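Ornithine decarboxylase (Entamoeba histolytica, PDB 4AIB) probably catalyses the pyridoxal-phosphate-dependent decarboxylation of L-ornithine to putrescine, the step that feeds polyamine synthesis, and is expected to work as a homodimer. Local coordinates at residues W29-E34 with P62-L67; F267-S272 with P358-Y363. All blocks are in the same frame, centred on the assembly; numbering follows the deposited sequence.

Interaction 1: residues W29-E34 with P62-L67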
loop_
_atom_site.group_PDB
_atom_site.type_symbol
_atom_site.label_atom_id
_atom_site.label_comp_id
_atom_site.label_asym_id
_atom_site.label_seq_id
_atom_site.Cartn_x
_atom_site.Cartn_y
_atom_site.Cartn_z
ATOM N N TRP A 29 -0.335 12.588 14.856
ATOM C CA TRP A 29 0.838 11.869 15.348
ATOM C C TRP A 29 1.508 12.600 16.475
ATOM O O TRP A 29 1.536 13.831 16.497
ATOM C CB TRP A 29 1.837 11.652 14.217
ATOM C CG TRP A 29 1.330 10.766 13.104
ATOM C CD1 TRP A 29 0.699 11.159 11.925
ATOM C CD2 TRP A 29 1.403 9.300 13.025
ATOM N NE1 TRP A 29 0.386 10.070 11.150
ATOM C CE2 TRP A 29 0.780 8.926 11.748
ATOM C CE3 TRP A 29 1.901 8.300 13.851
ATOM C CZ2 TRP A 29 0.673 7.603 11.342
ATOM C CZ3 TRP A 29 1.787 6.969 13.430
ATOM C CH2 TRP A 29 1.188 6.632 12.206
ATOM N N ILE A 30 2.051 11.844 17.428
ATOM C CA ILE A 30 2.861 12.414 18.503
ATOM C C ILE A 30 4.303 11.928 18.370
ATOM O O ILE A 30 4.573 10.727 18.447
ATOM C CB ILE A 30 2.301 12.089 19.908
ATOM C CG1 ILE A 30 0.924 12.738 20.103
ATOM C CG2 ILE A 30 3.265 12.560 20.993
ATOM C CD1 ILE A 30 0.220 12.344 21.387
ATOM N N PHE A 31 5.218 12.871 18.161
ATOM C CA PHE A 31 6.631 12.552 17.986
ATOM C C PHE A 31 7.347 12.447 19.332
ATOM O O PHE A 31 7.628 13.456 19.984
ATOM C CB PHE A 31 7.308 13.582 17.072
ATOM C CG PHE A 31 8.732 13.245 16.719
ATOM C CD1 PHE A 31 9.038 12.069 16.041
ATOM C CD2 PHE A 31 9.766 14.111 17.052
ATOM C CE1 PHE A 31 10.349 11.759 15.713
ATOM C CE2 PHE A 31 11.080 13.808 16.727
ATOM C CZ PHE A 31 11.371 12.630 16.056
ATOM N N ASP A 32 7.625 11.211 19.740
ATOM C CA ASP A 32 8.303 10.931 21.003
ATOM C C ASP A 32 9.813 11.020 20.810
ATOM O O ASP A 32 10.459 10.047 20.413
ATOM C CB ASP A 32 7.901 9.546 21.528
ATOM C CG ASP A 32 8.188 9.366 23.015
ATOM O OD1 ASP A 32 8.918 10.189 23.608
ATOM O OD2 ASP A 32 7.675 8.386 23.597
ATOM N N THR A 33 10.364 12.198 21.092
ATOM C CA THR A 33 11.794 12.460 20.920
ATOM C C THR A 33 12.633 11.620 21.884
ATOM O O THR A 33 13.674 11.084 21.498
ATOM C CB THR A 33 12.118 13.957 21.106
ATOM O OG1 THR A 33 11.094 14.754 20.500
ATOM C CG2 THR A 33 13.462 14.309 20.490
ATOM N N GLU A 34 12.168 11.504 23.127
ATOM C CA GLU A 34 12.835 10.688 24.145
ATOM C C GLU A 34 12.779 9.200 23.815
ATOM O O GLU A 34 13.695 8.451 24.157
ATOM C CB GLU A 34 12.227 10.935 25.527
ATOM C CG GLU A 34 12.663 12.237 26.183
ATOM C CD GLU A 34 12.286 12.314 27.653
ATOM O OE1 GLU A 34 12.468 11.311 28.379
ATOM O OE2 GLU A 34 11.811 13.386 28.086
ATOM N N PRO A 62 11.220 13.365 7.848
ATOM C CA PRO A 62 12.356 14.288 7.973
ATOM C C PRO A 62 12.901 14.475 9.394
ATOM O O PRO A 62 14.119 14.505 9.576
ATOM C CB PRO A 62 11.786 15.605 7.448
ATOM C CG PRO A 62 10.792 15.182 6.425
ATOM C CD PRO A 62 10.206 13.882 6.906
ATOM N N HIS A 63 12.013 14.594 10.380
ATOM C CA HIS A 63 12.422 14.833 11.767
ATOM C C HIS A 63 13.109 13.651 12.391
ATOM O O HIS A 63 14.111 13.815 13.088
ATOM C CB HIS A 63 11.235 15.271 12.622
ATOM C CG HIS A 63 10.604 16.568 12.172
ATOM N ND1 HIS A 63 9.294 16.670 11.880
ATOM C CD2 HIS A 63 11.154 17.831 11.962
ATOM C CE1 HIS A 63 9.017 17.934 11.508
ATOM N NE2 HIS A 63 10.157 18.642 11.557
ATOM N N LEU A 64 12.576 12.454 12.146
ATOM C CA LEU A 64 13.146 11.212 12.671
ATOM C C LEU A 64 14.494 10.886 12.026
ATOM O O LEU A 64 15.438 10.494 12.716
ATOM C CB LEU A 64 12.163 10.047 12.482
ATOM C CG LEU A 64 12.599 8.620 12.847
ATOM C CD1 LEU A 64 12.888 8.473 14.335
ATOM C CD2 LEU A 64 11.547 7.613 12.404
ATOM N N VAL A 65 14.568 11.054 10.707
ATOM C CA VAL A 65 15.797 10.820 9.943
ATOM C C VAL A 65 16.895 11.797 10.382
ATOM O O VAL A 65 18.063 11.417 10.494
ATOM C CB VAL A 65 15.543 10.920 8.417
ATOM C CG1 VAL A 65 16.814 10.648 7.628
ATOM C CG2 VAL A 65 14.456 9.944 7.988
ATOM N N LYS A 66 16.502 13.043 10.642
ATOM C CA LYS A 66 17.410 14.080 11.135
ATOM C C LYS A 66 17.917 13.760 12.542
ATOM O O LYS A 66 19.117 13.839 12.807
ATOM C CB LYS A 66 16.713 15.448 11.123
ATOM C CG LYS A 66 17.592 16.639 11.486
ATOM C CD LYS A 66 18.347 17.176 10.278
ATOM C CE LYS A 66 18.989 18.519 10.582
ATOM N NZ LYS A 66 19.633 19.111 9.377
ATOM N N LEU A 67 16.994 13.394 13.430
ATOM C CA LEU A 67 17.313 13.120 14.832
ATOM C C LEU A 67 18.234 11.912 15.000
ATOM O O LEU A 67 19.173 11.953 15.798
ATOM C CB LEU A 67 16.027 12.937 15.648
ATOM C CG LEU A 67 16.114 12.686 17.158
ATOM C CD1 LEU A 67 16.645 13.898 17.911
ATOM C CD2 LEU A 67 14.745 12.295 17.683
#
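F31, the last residue of strand 27-31, pushes its phenyl ring against helix 62-70, where it meets three residues on one side of that helix: H63, L64 and L67. The far end of the ring does the touching. CZ approaches CD2 of L67 at 3.8 Å and CA of L64 at 4.1 Å, while CE1 of the same ring lies 4.1 Å from CB of L64. With CG anti to the backbone N (chi1 -174°), the ring extends away from its own strand and bridges the gap to residues 62-67, whose axis passes 11.3 Å from that of residues 29-31, at 16° to it. CG2 of T33 adds a close approach to CD2 of L67 at 3.7 Å, the two side chains standing roughly perpendicular to each other. No hydrogen bond crosses here, and the contact is apolar. In the class-II decarboxylase fold, strand 27-31 belongs to the mixed beta sheet and helix 62-70 to the alpha/beta barrel, so F31 spans the junction of the two domains. The ring of F267 and side chains of strand 380-383 also pack on F31, which is buried, as is L64. The solvent side is looser. H63 is exposed; its CB sits 4.3 Å above one face of the F31 ring, off-centre near the ring's margin, and its imidazole leads away from the strand.

Interaction 2: residues F267-S272 with P358-Y363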
loop_
_atom_site.group_PDB
_atom_site.type_symbol
_atom_site.label_atom_id
_atom_site.label_comp_id
_atom_site.label_asym_id
_atom_site.label_seq_id
_atom_site.Cartn_x
_atom_site.Cartn_y
_atom_site.Cartn_z
ATOM N N PHE A 267 6.881 7.311 17.035
ATOM C CA PHE A 267 5.585 7.948 16.818
ATOM C C PHE A 267 4.451 7.281 17.590
ATOM O O PHE A 267 4.485 6.078 17.858
ATOM C CB PHE A 267 5.245 7.981 15.326
ATOM C CG PHE A 267 6.125 8.894 14.521
ATOM C CD1 PHE A 267 5.838 10.253 14.423
ATOM C CD2 PHE A 267 7.240 8.397 13.855
ATOM C CE1 PHE A 267 6.647 11.097 13.679
ATOM C CE2 PHE A 267 8.054 9.236 13.110
ATOM C CZ PHE A 267 7.757 10.587 13.022
ATOM N N HIS A 268 3.451 8.082 17.946
ATOM C CA HIS A 268 2.236 7.588 18.579
ATOM C C HIS A 268 1.047 8.134 17.847
ATOM O O HIS A 268 0.897 9.351 17.709
ATOM C CB HIS A 268 2.188 7.983 20.051
ATOM C CG HIS A 268 3.403 7.553 20.841
ATOM N ND1 HIS A 268 3.633 6.270 21.172
ATOM C CD2 HIS A 268 4.463 8.291 21.365
ATOM C CE1 HIS A 268 4.781 6.186 21.869
ATOM N NE2 HIS A 268 5.288 7.423 21.987
ATOM N N LEU A 269 0.200 7.236 17.355
ATOM C CA LEU A 269 -0.988 7.624 16.601
ATOM C C LEU A 269 -2.175 7.848 17.535
ATOM O O LEU A 269 -2.458 7.011 18.393
ATOM C CB LEU A 269 -1.319 6.562 15.546
ATOM C CG LEU A 269 -2.489 6.801 14.584
ATOM C CD1 LEU A 269 -2.211 7.955 13.631
ATOM C CD2 LEU A 269 -2.799 5.532 13.805
ATOM N N VAL A 270 -2.849 8.986 17.370
ATOM C CA VAL A 270 -4.052 9.309 18.144
ATOM C C VAL A 270 -5.223 9.539 17.190
ATOM O O VAL A 270 -5.412 10.643 16.674
ATOM C CB VAL A 270 -3.861 10.549 19.048
ATOM C CG1 VAL A 270 -5.030 10.693 20.013
ATOM C CG2 VAL A 270 -2.556 10.466 19.823
ATOM N N SER A 271 -6.009 8.493 16.966
ATOM C CA SER A 271 -7.072 8.533 15.965
ATOM C C SER A 271 -8.450 8.838 16.553
ATOM O O SER A 271 -8.709 8.577 17.728
ATOM C CB SER A 271 -7.091 7.226 15.170
ATOM O OG SER A 271 -5.830 6.996 14.563
ATOM N N SER A 272 -9.321 9.404 15.723
ATOM C CA SER A 272 -10.678 9.761 16.128
ATOM C C SER A 272 -11.688 8.762 15.570
ATOM O O SER A 272 -11.376 8.004 14.652
ATOM C CB SER A 272 -11.018 11.170 15.643
ATOM O OG SER A 272 -10.951 11.242 14.229
ATOM N N PRO A 358 -0.227 3.105 20.719
ATOM C CA PRO A 358 1.127 3.331 21.221
ATOM C C PRO A 358 2.181 2.679 20.335
ATOM O O PRO A 358 1.999 1.544 19.884
ATOM C CB PRO A 358 1.117 2.664 22.607
ATOM C CG PRO A 358 -0.316 2.374 22.912
ATOM C CD PRO A 358 -0.965 2.168 21.581
ATOM N N ASN A 359 3.267 3.413 20.096
ATOM C CA ASN A 359 4.403 2.949 19.296
ATOM C C ASN A 359 4.028 2.535 17.870
ATOM O O ASN A 359 3.878 1.347 17.569
ATOM C CB ASN A 359 5.168 1.828 20.017
ATOM C CG ASN A 359 5.523 2.185 21.449
ATOM O OD1 ASN A 359 6.021 3.277 21.729
ATOM N ND2 ASN A 359 5.273 1.259 22.365
ATOM N N MET A 360 3.869 3.533 17.005
ATOM C CA MET A 360 3.602 3.309 15.588
ATOM C C MET A 360 4.775 3.832 14.760
ATOM O O MET A 360 5.902 3.893 15.249
ATOM C CB MET A 360 2.289 3.981 15.172
ATOM C CG MET A 360 1.052 3.468 15.896
ATOM S SD MET A 360 0.589 1.775 15.478
ATOM C CE MET A 360 -0.099 1.993 13.837
ATOM N N GLY A 361 4.519 4.201 13.508
ATOM C CA GLY A 361 5.568 4.730 12.639
ATOM C C GLY A 361 6.449 3.655 12.028
ATOM O O GLY A 361 7.090 3.883 11.001
ATOM N N ALA A 362 6.485 2.485 12.665
ATOM C CA ALA A 362 7.217 1.336 12.145
ATOM C C ALA A 362 6.506 0.784 10.911
ATOM O O ALA A 362 5.544 0.018 11.024
ATOM C CB ALA A 362 7.362 0.264 13.217
ATOM N N TYR A 363 6.984 1.204 9.738
ATOM C CA TYR A 363 6.388 0.870 8.430
ATOM C C TYR A 363 4.984 1.448 8.192
ATOM O O TYR A 363 4.467 1.383 7.073
ATOM C CB TYR A 363 6.399 -0.646 8.166
ATOM C CG TYR A 363 7.717 -1.184 7.652
ATOM C CD1 TYR A 363 8.136 -0.930 6.344
ATOM C CD2 TYR A 363 8.540 -1.963 8.466
ATOM C CE1 TYR A 363 9.340 -1.425 5.868
ATOM C CE2 TYR A 363 9.747 -2.462 7.999
ATOM C CZ TYR A 363 10.141 -2.192 6.700
ATOM O OH TYR A 363 11.337 -2.687 6.234
#
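Strands 267-281 and 354-360 are antiparallel neighbours in the mixed sheet of the beta domain, and this contact lies where their pairing gives way to a corner at P358 and N359. Two successive backbone N-H groups, at the corner and just past it, are used. The amide of M360 donates to the carbonyl O of F267 over 2.8 Å, nearly straight at 166° but tilted from the carbonyl plane. The amide of N359 turns instead to a side chain, giving its hydrogen to ND1 of H268 at 3.1 Å, again almost in line. H268 CG lies beside the backbone N (chi1 -55°) and anti to the carbonyl carbon, which carries the imidazole to the bend, where the donor lies somewhat out of the ring plane. The N359 side chain runs alongside the imidazole, OD1 reaching CE1 of H268 at 3.2 Å with the amide and ring planes 51° apart. NE2, at the far side of the ring, is bonded to D32, so both imidazole nitrogens of this buried histidine have partners. Apolar packing adds to these bonds: CG of M360 rests 3.9 Å from CB of L269, and CA of G361 lies 4.2 Å from CD2 of F267. Strand 27-31 flanks strand 267-281, with W29 touching F267, L269 and M360, while V8 of helix 6-16 packs against H268.

How the interactions relate
Interaction 1 closes before interaction 2 opens along the chain, yet their centres lie about 12 Å apart, because strands 27-31 and 267-281 are antiparallel neighbours in the mixed sheet. The backbone N of I30 probably bonds to O of H268 at 2.8 Å, which ties the two strands together directly. Interaction 1 faces the barrel, reaching helix 62-70 from the sheet, whereas interaction 2 stays within the sheet and ties in strand 354-360. Together they join the N-terminal strand, the strand that follows the barrel region and a late strand of the beta domain at the domain junction, so that segments distant in sequence meet where sheet and barrel adjoin.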